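Local coordinates for protein probable benzoylformate decarboxylase (Rhodococcus jostii, PDB 7ORX) that probably works as a thiamine diphosphate-dependent enzyme, a tetramer whose model contains thiamine diphosphate and a sodium ion, at residues P94-A99 and H147-P152; V126-E131 and N143-T148. All blocks are in the same frame, centred on the assembly; numbering follows the deposited sequence.

Contact 1: residues P94-A99 and H147-P152; sequences PLVVTA and HTALLP
P94 and A149 bring the two backbones together, their CA atoms 4.6 Å apart, at the point where the loop ahead of strand 95-101 meets the C-terminal end of helix 138-149. From there the segments diverge: the strand runs on into the sheet, while the other chain leaves the helix through L150 and L151. The touching is therefore confined to P94, L95 and V96 on one side and A149 and L150 on the other. P94 and A149 both direct their CB atoms at the opposing segment, and these methylene and methyl carbons meet at 4.0 Å. The same P94 CB lies 3.5 Å from the carbonyl oxygen A149 O, so the proline rests on the backbone of the last helical turn as well as on a side chain. Alanine suits this place because its single methyl lets the helix end come close to the start of the strand. L150 adds a second apolar surface: with CG anti to its carbonyl carbon (chi1 -65°), it crosses the proline ring at about a right angle and sets CD2 3.9 Å from P94 CB. Deeper along the strand, V96 CG2 reaches A149 CB at 4.2 Å, a beta-branched residue filling the layer between sheet and helix. L95 points its side chain the other way, onto L54, A57 and S61 of helix 50-64, and A149 also touches V157 of strand 157-162. Where side chain meets side chain the contact is apolar, and the polar atoms involved are main-chain carbonyl oxygens. A helix on one face of a parallel sheet and another helix on the opposite face make the three-layer alpha/beta sandwich of the N-terminal domain in thiamine diphosphate enzymes.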
loop_
_atom_site.group_PDB
_atom_site.type_symbol
_atom_site.label_atom_id
_atom_site.label_comp_id
_atom_site.label_asym_id
_atom_site.label_seq_id
_atom_site.Cartn_x
_atom_site.Cartn_y
_atom_site.Cartn_z
ATOM N N PRO C 94 20.967 5.267 -7.595
ATOM C CA PRO C 94 20.277 4.381 -8.523
ATOM C C PRO C 94 20.561 2.899 -8.321
ATOM O O PRO C 94 20.993 2.277 -9.234
ATOM C CB PRO C 94 20.789 4.857 -9.893
ATOM C CG PRO C 94 22.136 5.420 -9.618
ATOM C CD PRO C 94 22.053 6.020 -8.230
ATOM N N LEU C 95 20.299 2.357 -7.138
ATOM C CA LEU C 95 20.383 0.899 -6.880
ATOM C C LEU C 95 19.230 0.202 -7.595
ATOM O O LEU C 95 18.057 0.612 -7.433
ATOM C CB LEU C 95 20.250 0.609 -5.387
ATOM C CG LEU C 95 21.279 1.279 -4.481
ATOM C CD1 LEU C 95 21.138 0.749 -3.040
ATOM C CD2 LEU C 95 22.690 1.031 -4.984
ATOM N N VAL C 96 19.533 -0.884 -8.283
ATOM C CA VAL C 96 18.519 -1.781 -8.888
ATOM C C VAL C 96 18.497 -3.049 -8.039
ATOM O O VAL C 96 19.435 -3.833 -8.123
ATOM C CB VAL C 96 18.932 -2.067 -10.325
ATOM C CG1 VAL C 96 17.936 -2.992 -10.968
ATOM C CG2 VAL C 96 19.126 -0.780 -11.096
ATOM N N VAL C 97 17.505 -3.219 -7.195
ATOM C CA VAL C 97 17.525 -4.346 -6.238
ATOM C C VAL C 97 16.607 -5.433 -6.779
ATOM O O VAL C 97 15.407 -5.199 -6.791
ATOM C CB VAL C 97 17.023 -3.857 -4.878
ATOM C CG1 VAL C 97 17.035 -4.958 -3.831
ATOM C CG2 VAL C 97 17.790 -2.637 -4.422
ATOM N N THR C 98 17.152 -6.573 -7.203
ATOM C CA THR C 98 16.374 -7.782 -7.563
ATOM C C THR C 98 16.319 -8.742 -6.361
ATOM O O THR C 98 17.317 -8.914 -5.654
ATOM C CB THR C 98 16.980 -8.469 -8.782
ATOM O OG1 THR C 98 18.208 -9.057 -8.363
ATOM C CG2 THR C 98 17.261 -7.514 -9.923
ATOM N N ALA C 99 15.177 -9.381 -6.158
ATOM C CA ALA C 99 14.979 -10.388 -5.104
ATOM C C ALA C 99 14.489 -11.682 -5.752
ATOM O O ALA C 99 13.637 -11.622 -6.618
ATOM C CB ALA C 99 13.987 -9.852 -4.106
ATOM N N HIS C 147 16.169 2.170 -16.232
ATOM C CA HIS C 147 15.967 3.535 -16.783
ATOM C C HIS C 147 15.383 4.440 -15.702
ATOM O O HIS C 147 15.754 5.637 -15.625
ATOM C CB HIS C 147 15.006 3.493 -17.964
ATOM C CG HIS C 147 15.588 2.874 -19.178
ATOM N ND1 HIS C 147 16.813 3.264 -19.679
ATOM C CD2 HIS C 147 15.080 1.936 -20.020
ATOM C CE1 HIS C 147 17.047 2.572 -20.782
ATOM N NE2 HIS C 147 15.990 1.751 -21.011
ATOM N N THR C 148 14.410 3.881 -14.988
ATOM C CA THR C 148 13.677 4.527 -13.867
ATOM C C THR C 148 14.697 4.898 -12.784
ATOM O O THR C 148 14.666 6.025 -12.331
ATOM C CB THR C 148 12.595 3.608 -13.286
ATOM O OG1 THR C 148 11.648 3.250 -14.291
ATOM C CG2 THR C 148 11.853 4.230 -12.129
ATOM N N ALA C 149 15.560 3.991 -12.350
ATOM C CA ALA C 149 16.578 4.301 -11.319
ATOM C C ALA C 149 17.428 5.522 -11.715
ATOM O O ALA C 149 17.720 6.304 -10.791
ATOM C CB ALA C 149 17.420 3.096 -11.042
ATOM N N LEU C 150 17.729 5.741 -13.003
ATOM C CA LEU C 150 18.647 6.807 -13.485
ATOM C C LEU C 150 17.899 8.063 -13.894
ATOM O O LEU C 150 18.544 9.048 -14.313
ATOM C CB LEU C 150 19.462 6.293 -14.664
ATOM C CG LEU C 150 20.413 5.159 -14.316
ATOM C CD1 LEU C 150 20.803 4.363 -15.538
ATOM C CD2 LEU C 150 21.650 5.685 -13.622
ATOM N N LEU C 151 16.596 8.056 -13.738
ATOM C CA LEU C 151 15.759 9.190 -14.215
ATOM C C LEU C 151 15.669 10.207 -13.087
ATOM O O LEU C 151 15.296 9.827 -11.982
ATOM C CB LEU C 151 14.379 8.651 -14.607
ATOM C CG LEU C 151 13.813 9.138 -15.930
ATOM C CD1 LEU C 151 14.893 9.319 -16.993
ATOM C CD2 LEU C 151 12.743 8.158 -16.361
ATOM N N PRO C 152 16.047 11.490 -13.310
ATOM C CA PRO C 152 15.736 12.552 -12.352
ATOM C C PRO C 152 14.318 12.340 -11.834
ATOM O O PRO C 152 13.407 12.162 -12.633
ATOM C CB PRO C 152 15.826 13.841 -13.184
ATOM C CG PRO C 152 16.282 13.397 -14.573
ATOM C CD PRO C 152 16.835 11.986 -14.448
#

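Contact 2: residues V126-E131 and N143-T148; sequences VKWSSE and NQAIHT
Strand 128-130 and helix 138-149 are the first two elements of a beta-alpha-beta unit completed by strand 157-162. The axes of strand 128-130 and of the helical segment 143-148 run nearly antiparallel, at 172°, and approach to 9.4 Å; W128 fills much of the gap between them. W128 directs its CB at the helix, and with CG anti to the backbone N (chi1 -172°) the indole packs against Q144 and A145. Q144 lies over one face: its CG makes a CH-pi contact 4.1 Å from the centroid of the six-membered ring, and its amide, 19° from parallel with the indole, brings CD to 3.6 Å from W128 CZ2. The amide oxygen OE1 is bonded to R140, one turn earlier in the helix. A145, small enough for the ring to approach the helix backbone, places CB 3.9 Å from W128 CZ3, while T148 CG2 packs 3.7 Å from W128 CB. T148 OG1 turns back to Q144 O at 2.7 Å, sharing that acceptor with T148 N. At the helix's C-terminal end, K127 carries NZ to T148 O, 3.0 Å away, and NZ also bonds A153 O. A lysine here probably gains from the negative end of the helix dipole, while the tryptophan supplies the apolar grip.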
loop_
_atom_site.group_PDB
_atom_site.type_symbol
_atom_site.label_atom_id
_atom_site.label_comp_id
_atom_site.label_asym_id
_atom_site.label_seq_id
_atom_site.Cartn_x
_atom_site.Cartn_y
_atom_site.Cartn_z
ATOM N N VAL C 126 11.755 2.756 -2.174
ATOM C CA VAL C 126 11.955 2.604 -3.642
ATOM C C VAL C 126 11.014 3.511 -4.430
ATOM O O VAL C 126 9.855 3.604 -4.023
ATOM C CB VAL C 126 11.768 1.127 -3.979
ATOM C CG1 VAL C 126 12.763 0.271 -3.193
ATOM C CG2 VAL C 126 10.354 0.665 -3.675
ATOM N N LYS C 127 11.522 4.175 -5.478
ATOM C CA LYS C 127 10.725 4.977 -6.443
ATOM C C LYS C 127 9.692 4.116 -7.171
ATOM O O LYS C 127 8.707 4.641 -7.658
ATOM C CB LYS C 127 11.516 5.394 -7.674
ATOM C CG LYS C 127 12.541 6.457 -7.464
ATOM C CD LYS C 127 13.327 6.669 -8.717
ATOM C CE LYS C 127 12.457 7.255 -9.803
ATOM N NZ LYS C 127 13.250 8.135 -10.683
ATOM N N TRP C 128 10.048 2.868 -7.416
ATOM C CA TRP C 128 9.303 1.989 -8.338
ATOM C C TRP C 128 9.566 0.536 -7.978
ATOM O O TRP C 128 10.727 0.219 -7.699
ATOM C CB TRP C 128 9.727 2.263 -9.783
ATOM C CG TRP C 128 8.834 1.524 -10.729
ATOM C CD1 TRP C 128 7.510 1.769 -10.950
ATOM C CD2 TRP C 128 9.145 0.325 -11.450
ATOM N NE1 TRP C 128 6.981 0.783 -11.742
ATOM C CE2 TRP C 128 7.970 -0.076 -12.110
ATOM C CE3 TRP C 128 10.303 -0.432 -11.614
ATOM C CZ2 TRP C 128 7.935 -1.159 -12.966
ATOM C CZ3 TRP C 128 10.266 -1.533 -12.437
ATOM C CH2 TRP C 128 9.091 -1.891 -13.110
ATOM N N SER C 129 8.545 -0.311 -8.024
ATOM C CA SER C 129 8.716 -1.746 -7.694
ATOM C C SER C 129 7.770 -2.589 -8.547
ATOM O O SER C 129 6.695 -2.132 -8.806
ATOM C CB SER C 129 8.528 -1.955 -6.195
ATOM O OG SER C 129 7.199 -2.371 -5.895
ATOM N N SER C 130 8.196 -3.767 -8.983
ATOM C CA SER C 130 7.412 -4.682 -9.843
ATOM C C SER C 130 7.636 -6.116 -9.407
ATOM O O SER C 130 8.783 -6.440 -9.170
ATOM C CB SER C 130 7.783 -4.508 -11.281
ATOM O OG SER C 130 6.901 -5.280 -12.104
ATOM N N GLU C 131 6.578 -6.920 -9.316
ATOM C CA GLU C 131 6.692 -8.385 -9.528
ATOM C C GLU C 131 6.145 -8.652 -10.932
ATOM O O GLU C 131 4.937 -8.697 -11.077
ATOM C CB GLU C 131 5.980 -9.177 -8.409
ATOM C CG GLU C 131 6.212 -10.701 -8.484
ATOM C CD GLU C 131 5.893 -11.555 -7.248
ATOM O OE1 GLU C 131 6.841 -11.899 -6.455
ATOM O OE2 GLU C 131 4.704 -11.955 -7.102
ATOM N N ASN C 143 14.734 -3.773 -17.696
ATOM C CA ASN C 143 15.066 -2.568 -18.504
ATOM C C ASN C 143 14.396 -1.346 -17.889
ATOM O O ASN C 143 15.092 -0.335 -17.674
ATOM C CB ASN C 143 14.635 -2.625 -19.976
ATOM C CG ASN C 143 15.312 -1.523 -20.756
ATOM O OD1 ASN C 143 16.516 -1.373 -20.662
ATOM N ND2 ASN C 143 14.572 -0.721 -21.485
ATOM N N GLN C 144 13.097 -1.420 -17.613
ATOM C CA GLN C 144 12.323 -0.280 -17.057
ATOM C C GLN C 144 12.912 0.109 -15.682
ATOM O O GLN C 144 13.109 1.319 -15.412
ATOM C CB GLN C 144 10.854 -0.673 -16.938
ATOM C CG GLN C 144 10.031 0.310 -16.150
ATOM C CD GLN C 144 8.538 0.081 -16.292
ATOM O OE1 GLN C 144 8.006 -0.963 -16.717
ATOM N NE2 GLN C 144 7.798 1.100 -15.938
ATOM N N ALA C 145 13.162 -0.880 -14.824
ATOM C CA ALA C 145 13.796 -0.691 -13.508
ATOM C C ALA C 145 15.056 0.159 -13.669
ATOM O O ALA C 145 15.208 1.125 -12.873
ATOM C CB ALA C 145 14.132 -2.014 -12.863
ATOM N N ILE C 146 15.919 -0.155 -14.637
ATOM C CA ILE C 146 17.239 0.536 -14.750
ATOM C C ILE C 146 16.988 1.963 -15.218
ATOM O O ILE C 146 17.542 2.864 -14.615
ATOM C CB ILE C 146 18.200 -0.217 -15.672
ATOM C CG1 ILE C 146 18.602 -1.547 -15.036
ATOM C CG2 ILE C 146 19.409 0.639 -16.024
ATOM C CD1 ILE C 146 19.083 -2.570 -16.021
ATOM N N HIS C 147 16.169 2.170 -16.232
ATOM C CA HIS C 147 15.967 3.535 -16.783
ATOM C C HIS C 147 15.383 4.440 -15.702
ATOM O O HIS C 147 15.754 5.637 -15.625
ATOM C CB HIS C 147 15.006 3.493 -17.964
ATOM C CG HIS C 147 15.588 2.874 -19.178
ATOM N ND1 HIS C 147 16.813 3.264 -19.679
ATOM C CD2 HIS C 147 15.080 1.936 -20.020
ATOM C CE1 HIS C 147 17.047 2.572 -20.782
ATOM N NE2 HIS C 147 15.990 1.751 -21.011
ATOM N N THR C 148 14.410 3.881 -14.988
ATOM C CA THR C 148 13.677 4.527 -13.867
ATOM C C THR C 148 14.697 4.898 -12.784
ATOM O O THR C 148 14.666 6.025 -12.331
ATOM C CB THR C 148 12.595 3.608 -13.286
ATOM O OG1 THR C 148 11.648 3.250 -14.291
ATOM C CG2 THR C 148 11.853 4.230 -12.129
#

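In the fold
Helix 138-149 takes part in both contacts, which lie with centres about 6 Å apart and reach the same parallel sheet. Contact 1 is the more deeply buried and is held by apolar side chains, without the polar bond of contact 2, joining the helix end to a central strand; contact 2 is only partly buried, lies at the sheet's outermost strand 128-130, and mixes aromatic packing with a lysine-carbonyl bond. Strand 157-162 lies between the two strands concerned and pairs with both. Among the points where they adjoin, V96 CG2 meets I146 CG1 at 4.0 Å, and L151 O lies 3.0 Å from K127 NZ. The second subunit packs on H147 and T148 through its A309, and a third subunit reaches contact 2.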